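AA10A (Thermobifida fusca, PDB 5UIZ) is a copper-dependent lytic polysaccharide monooxygenase of family AA10 that probably breaks down cellulose by oxidative cleavage of its chains. Local coordinates at residues A[158-163]-A[195-200]; A[200-205]-A[213-218]. All coordinates share one frame; numbering follows the deposited sequence.

Contact 1 of 2, residues A[158-163]-A[195-200]; sequences FDPTTQ and SGRHVV
With CG anti to the backbone N (chi1 171°), Arg-197 runs its aliphatic chain out along the Pro-160 ring, then bends at chi3 (-81°), so that its guanidinium passes the methyl of Thr-161. Arg-197 and Pro-160 run past one another head to tail, CD of Arg-197 lying 3.8 Å from CD of Pro-160. Beyond them CG2 of Val-199 packs on the other end of the contact, 3.9 Å from CG of Pro-160; a rigid, apolar proline suits this place against a strand valine. Thr-161 comes in roughly perpendicular to the arginine, its CG2 over one guanidinium face and 3.6 Å from NE. That methyl is set by the threonine's other branch: OG1 donates to OD1 of Asp-159 at 2.7 Å, and the backbone N of Thr-161 reaches the same oxygen, making an Asx turn. A serine in place of Arg-197 would probably strip the cover from Pro-160 and Thr-161 and leave Trp-125 O without its NH1 partner. The chemistry is thus amphipathic: methylenes join the 158-163 loop to the start of strand 198-206, while the charged end finds its hydrogen bonds outside the two segments, NH1 on Trp-125 O.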
loop_
_atom_site.group_PDB
_atom_site.type_symbol
_atom_site.label_atom_id
_atom_site.label_comp_id
_atom_site.label_asym_id
_atom_site.label_seq_id
_atom_site.Cartn_x
_atom_site.Cartn_y
_atom_site.Cartn_z
ATOM N N PHE A 158 13.114 -10.815 4.756
ATOM C CA PHE A 158 12.558 -9.615 5.320
ATOM C C PHE A 158 11.463 -9.921 6.338
ATOM O O PHE A 158 10.592 -10.760 6.087
ATOM C CB PHE A 158 11.984 -8.725 4.207
ATOM C CG PHE A 158 11.476 -7.404 4.716
ATOM C CD1 PHE A 158 12.359 -6.405 5.062
ATOM C CD2 PHE A 158 10.141 -7.184 4.910
ATOM C CE1 PHE A 158 11.915 -5.158 5.514
ATOM C CE2 PHE A 158 9.695 -5.951 5.401
ATOM C CZ PHE A 158 10.602 -4.953 5.700
ATOM N N ASP A 159 11.497 -9.239 7.485
ATOM C CA ASP A 159 10.491 -9.447 8.522
ATOM C C ASP A 159 9.727 -8.144 8.843
ATOM O O ASP A 159 10.211 -7.313 9.627
ATOM C CB ASP A 159 11.141 -10.059 9.773
ATOM C CG ASP A 159 10.161 -10.234 10.943
ATOM O OD1 ASP A 159 8.926 -10.074 10.836
ATOM O OD2 ASP A 159 10.664 -10.490 12.030
ATOM N N PRO A 160 8.524 -7.979 8.258
ATOM C CA PRO A 160 7.734 -6.763 8.444
ATOM C C PRO A 160 7.267 -6.476 9.869
ATOM O O PRO A 160 6.948 -5.327 10.148
ATOM C CB PRO A 160 6.535 -6.958 7.528
ATOM C CG PRO A 160 6.940 -8.041 6.575
ATOM C CD PRO A 160 7.805 -8.932 7.385
ATOM N N THR A 161 7.314 -7.473 10.754
ATOM C CA THR A 161 6.946 -7.271 12.129
ATOM C C THR A 161 8.045 -6.617 12.895
ATOM O O THR A 161 7.743 -6.103 13.947
ATOM C CB THR A 161 6.491 -8.558 12.872
ATOM O OG1 THR A 161 7.614 -9.399 13.089
ATOM C CG2 THR A 161 5.450 -9.311 12.108
ATOM N N THR A 162 9.282 -6.612 12.404
ATOM C CA THR A 162 10.418 -6.020 13.130
ATOM C C THR A 162 11.249 -5.016 12.354
ATOM O O THR A 162 12.130 -4.383 12.942
ATOM C CB THR A 162 11.450 -7.074 13.622
ATOM O OG1 THR A 162 11.992 -7.790 12.507
ATOM C CG2 THR A 162 10.818 -8.060 14.466
ATOM N N GLN A 163 10.964 -4.829 11.078
ATOM C CA GLN A 163 11.877 -4.081 10.207
ATOM C C GLN A 163 11.063 -3.136 9.393
ATOM O O GLN A 163 10.043 -3.516 8.842
ATOM C CB GLN A 163 12.583 -4.973 9.165
ATOM C CG GLN A 163 13.542 -6.023 9.694
ATOM C CD GLN A 163 14.174 -6.770 8.522
ATOM O OE1 GLN A 163 13.780 -7.914 8.169
ATOM N NE2 GLN A 163 15.141 -6.095 7.875
ATOM N N SER A 195 7.783 -16.891 0.530
ATOM C CA SER A 195 6.897 -17.641 1.372
ATOM C C SER A 195 6.603 -16.901 2.658
ATOM O O SER A 195 7.476 -16.256 3.197
ATOM C CB SER A 195 7.555 -18.991 1.640
ATOM O OG SER A 195 6.564 -19.855 2.125
ATOM N N GLY A 196 5.372 -16.996 3.126
ATOM C CA GLY A 196 4.970 -16.393 4.388
ATOM C C GLY A 196 4.786 -14.886 4.248
ATOM O O GLY A 196 4.443 -14.393 3.170
ATOM N N ARG A 197 5.024 -14.173 5.335
ATOM C CA ARG A 197 4.619 -12.762 5.485
ATOM C C ARG A 197 5.540 -11.832 4.676
ATOM O O ARG A 197 6.776 -11.875 4.792
ATOM C CB ARG A 197 4.628 -12.347 6.944
ATOM C CG ARG A 197 4.427 -10.847 7.163
ATOM C CD ARG A 197 4.621 -10.463 8.646
ATOM N NE ARG A 197 3.439 -10.741 9.456
ATOM C CZ ARG A 197 2.360 -9.992 9.482
ATOM N NH1 ARG A 197 2.245 -8.898 8.723
ATOM N NH2 ARG A 197 1.366 -10.321 10.296
ATOM N N HIS A 198 4.913 -10.990 3.862
ATOM C CA HIS A 198 5.616 -10.053 3.043
ATOM C C HIS A 198 4.824 -8.769 2.879
ATOM O O HIS A 198 3.659 -8.638 3.322
ATOM C CB HIS A 198 5.876 -10.700 1.689
ATOM C CG HIS A 198 7.051 -11.597 1.693
ATOM N ND1 HIS A 198 8.335 -11.116 1.659
ATOM C CD2 HIS A 198 7.152 -12.948 1.774
ATOM C CE1 HIS A 198 9.178 -12.134 1.729
ATOM N NE2 HIS A 198 8.490 -13.254 1.815
ATOM N N VAL A 199 5.456 -7.833 2.215
ATOM C CA VAL A 199 4.795 -6.600 1.780
ATOM C C VAL A 199 4.832 -6.423 0.274
ATOM O O VAL A 199 5.859 -6.594 -0.341
ATOM C CB VAL A 199 5.448 -5.403 2.437
ATOM C CG1 VAL A 199 4.731 -4.105 2.085
ATOM C CG2 VAL A 199 5.394 -5.583 3.922
ATOM N N VAL A 200 3.686 -6.153 -0.297
ATOM C CA VAL A 200 3.588 -5.826 -1.691
ATOM C C VAL A 200 3.483 -4.284 -1.714
ATOM O O VAL A 200 2.635 -3.683 -1.043
ATOM C CB VAL A 200 2.347 -6.418 -2.299
ATOM C CG1 VAL A 200 2.211 -5.968 -3.757
ATOM C CG2 VAL A 200 2.341 -7.926 -2.158
#

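Contact 2 of 2, residues A[200-205]-A[213-218]; sequences VFTIWK and YYLCSD
Trp-204 and Tyr-213 form an offset stack, the tryptophan six-membered ring and the tyrosine ring having centroids 4.1 Å apart and planes at 20°. CZ3 of Trp-204 sits over the centre of the tyrosine ring, whereas CD1 of Tyr-213 falls toward the rim of the indole face. Trp-204 has CG anti to its backbone N (chi1 159°) and Tyr-213 has CG anti to the carbonyl carbon (chi1 -65°), which brings two broad, flat rings over one another. Trp-204 O lies in plane at the tyrosine edge; CD1 of Leu-215 comes to the indole edge, 4.3 Å from CE3 of Trp-204, and the Phe-149 ring also meets the indole. This stack ends a mixed row with Thr-202, Leu-215, Val-200 and Ser-217. The opposite face, with Phe-201, Ile-203 and Tyr-214, is mostly aromatic and aliphatic: CZ of Phe-201 touches CD1 of Tyr-214 at 3.7 Å, and CG2 of Ile-203 is 3.8 Å from CE1 of Tyr-214. There the Tyr-214 hydroxyl bonds to His-96, and Cys-216 forms a disulfide with Cys-106.

The strands of this beta hairpin run antiparallel at 161°. Paired backbone bonds join Val-200 with Ser-217, Thr-202 with Leu-215 and Trp-204 with Tyr-213. Small hydroxyl residues suit the site of a water, which bonds to Thr-202 OG1 and donates to Leu-215 O (2.9 Å) and to Ser-217 OG, itself also hydrogen-bonded to Pro-43 O. Leu-215 O therefore accepts from both Thr-202 N and the water.

The stack, with hydroxyl bonds to Gln-211 and His-37 N, probably holds the Tyr-213 ring beside the copper, about 3 Å away (nearest atoms), which His-37 and His-144 bind as this family's histidine brace.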
loop_
_atom_site.group_PDB
_atom_site.type_symbol
_atom_site.label_atom_id
_atom_site.label_comp_id
_atom_site.label_asym_id
_atom_site.label_seq_id
_atom_site.Cartn_x
_atom_site.Cartn_y
_atom_site.Cartn_z
ATOM N N VAL A 200 3.686 -6.153 -0.297
ATOM C CA VAL A 200 3.588 -5.826 -1.691
ATOM C C VAL A 200 3.483 -4.284 -1.714
ATOM O O VAL A 200 2.635 -3.683 -1.043
ATOM C CB VAL A 200 2.347 -6.418 -2.299
ATOM C CG1 VAL A 200 2.211 -5.968 -3.757
ATOM C CG2 VAL A 200 2.341 -7.926 -2.158
ATOM N N PHE A 201 4.406 -3.661 -2.427
ATOM C CA PHE A 201 4.385 -2.211 -2.630
ATOM C C PHE A 201 4.068 -1.811 -4.079
ATOM O O PHE A 201 4.851 -2.079 -4.993
ATOM C CB PHE A 201 5.707 -1.646 -2.140
ATOM C CG PHE A 201 5.775 -0.171 -2.161
ATOM C CD1 PHE A 201 4.921 0.559 -1.413
ATOM C CD2 PHE A 201 6.729 0.495 -2.946
ATOM C CE1 PHE A 201 4.962 1.956 -1.411
ATOM C CE2 PHE A 201 6.766 1.869 -2.959
ATOM C CZ PHE A 201 5.890 2.607 -2.176
ATOM N N THR A 202 2.912 -1.214 -4.281
ATOM C CA THR A 202 2.404 -0.848 -5.604
ATOM C C THR A 202 2.480 0.689 -5.814
ATOM O O THR A 202 2.007 1.484 -4.978
ATOM C CB THR A 202 0.950 -1.325 -5.780
ATOM O OG1 THR A 202 0.895 -2.731 -5.624
ATOM C CG2 THR A 202 0.414 -0.998 -7.145
ATOM N N ILE A 203 3.148 1.059 -6.897
ATOM C CA ILE A 203 3.244 2.409 -7.379
ATOM C C ILE A 203 2.331 2.589 -8.594
ATOM O O ILE A 203 2.497 1.980 -9.666
ATOM C CB ILE A 203 4.672 2.795 -7.804
ATOM C CG1 ILE A 203 5.685 2.495 -6.693
ATOM C CG2 ILE A 203 4.737 4.295 -8.108
ATOM C CD1 ILE A 203 7.112 2.831 -7.124
ATOM N N TRP A 204 1.372 3.475 -8.416
ATOM C CA TRP A 204 0.400 3.732 -9.431
ATOM C C TRP A 204 0.580 5.162 -9.832
ATOM O O TRP A 204 0.444 6.057 -9.026
ATOM C CB TRP A 204 -1.022 3.405 -8.910
ATOM C CG TRP A 204 -2.103 4.071 -9.676
ATOM C CD1 TRP A 204 -2.161 4.258 -11.025
ATOM C CD2 TRP A 204 -3.279 4.644 -9.138
ATOM N NE1 TRP A 204 -3.314 4.902 -11.352
ATOM C CE2 TRP A 204 -4.026 5.147 -10.219
ATOM C CE3 TRP A 204 -3.799 4.740 -7.845
ATOM C CZ2 TRP A 204 -5.247 5.808 -10.056
ATOM C CZ3 TRP A 204 -5.027 5.400 -7.657
ATOM C CH2 TRP A 204 -5.730 5.940 -8.761
ATOM N N LYS A 205 0.928 5.351 -11.103
ATOM C CA LYS A 205 1.130 6.655 -11.697
ATOM C C LYS A 205 -0.130 6.978 -12.514
ATOM O O LYS A 205 -0.412 6.308 -13.524
ATOM C CB LYS A 205 2.350 6.617 -12.641
ATOM C CG LYS A 205 2.493 7.844 -13.516
ATOM C CD LYS A 205 2.714 9.084 -12.655
ATOM C CE LYS A 205 3.139 10.300 -13.479
ATOM N NZ LYS A 205 2.078 10.748 -14.406
ATOM N N TYR A 213 0.414 7.407 -6.646
ATOM C CA TYR A 213 -0.052 6.697 -5.469
ATOM C C TYR A 213 0.903 5.629 -5.026
ATOM O O TYR A 213 1.503 4.882 -5.873
ATOM C CB TYR A 213 -1.403 6.075 -5.779
ATOM C CG TYR A 213 -2.447 7.132 -6.028
ATOM C CD1 TYR A 213 -2.500 7.809 -7.229
ATOM C CD2 TYR A 213 -3.388 7.455 -5.052
ATOM C CE1 TYR A 213 -3.452 8.797 -7.457
ATOM C CE2 TYR A 213 -4.344 8.436 -5.271
ATOM C CZ TYR A 213 -4.356 9.116 -6.474
ATOM O OH TYR A 213 -5.301 10.080 -6.705
ATOM N N TYR A 214 1.013 5.514 -3.706
ATOM C CA TYR A 214 1.948 4.619 -3.037
ATOM C C TYR A 214 1.191 3.691 -2.091
ATOM O O TYR A 214 0.676 4.105 -1.067
ATOM C CB TYR A 214 3.028 5.417 -2.309
ATOM C CG TYR A 214 3.896 6.193 -3.278
ATOM C CD1 TYR A 214 4.789 5.545 -4.109
ATOM C CD2 TYR A 214 3.789 7.565 -3.382
ATOM C CE1 TYR A 214 5.571 6.277 -5.006
ATOM C CE2 TYR A 214 4.501 8.287 -4.313
ATOM C CZ TYR A 214 5.398 7.664 -5.099
ATOM O OH TYR A 214 6.171 8.399 -5.982
ATOM N N LEU A 215 1.152 2.426 -2.452
ATOM C CA LEU A 215 0.177 1.479 -1.916
ATOM C C LEU A 215 0.840 0.267 -1.342
ATOM O O LEU A 215 1.278 -0.593 -2.090
ATOM C CB LEU A 215 -0.791 1.074 -3.039
ATOM C CG LEU A 215 -1.413 2.323 -3.708
ATOM C CD1 LEU A 215 -2.118 2.042 -5.022
ATOM C CD2 LEU A 215 -2.300 3.107 -2.727
ATOM N N CYS A 216 0.980 0.224 -0.010
ATOM C CA CYS A 216 1.506 -0.949 0.693
ATOM C C CYS A 216 0.381 -1.917 1.096
ATOM O O CYS A 216 -0.628 -1.507 1.708
ATOM C CB CYS A 216 2.271 -0.585 1.979
ATOM S SG CYS A 216 3.892 0.175 1.724
ATOM N N SER A 217 0.609 -3.190 0.796
ATOM C CA SER A 217 -0.298 -4.289 1.128
ATOM C C SER A 217 0.438 -5.422 1.808
ATOM O O SER A 217 1.420 -5.955 1.260
ATOM C CB SER A 217 -0.963 -4.842 -0.080
ATOM O OG SER A 217 -1.696 -3.838 -0.767
ATOM N N ASP A 218 -0.030 -5.803 2.988
ATOM C CA ASP A 218 0.546 -6.952 3.674
ATOM C C ASP A 218 -0.043 -8.248 3.167
ATOM O O ASP A 218 -1.272 -8.357 3.004
ATOM C CB ASP A 218 0.421 -6.839 5.169
ATOM C CG ASP A 218 1.102 -5.630 5.671
ATOM O OD1 ASP A 218 2.367 -5.659 5.864
ATOM O OD2 ASP A 218 0.354 -4.624 5.805
HETATM O O HOH W 1 -0.039 -2.991 -3.003
#

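How the contacts relate
Contact 1 and contact 2 follow one another along strand 198-206 and share Val-200, their centres about 15 Å apart. Where they meet, CG2 of Val-199 packs 3.6 Å from OD1 of Asp-218, an aspartate whose carboxylate also forms a salt bridge with Arg-46. Strand 198-206 thus takes on two tasks: its start receives the 158-163 loop on a partly buried flank, while its later residues pair with strand 211-221 deep in the protein, about 4 Å from the centre of the molecule (centre to centre). The copper belongs to the far end of contact 2, where the side chain of Tyr-213 is about 3 Å from that of His-37 at their nearest atoms; contact 1 lies away from it and is structural packing.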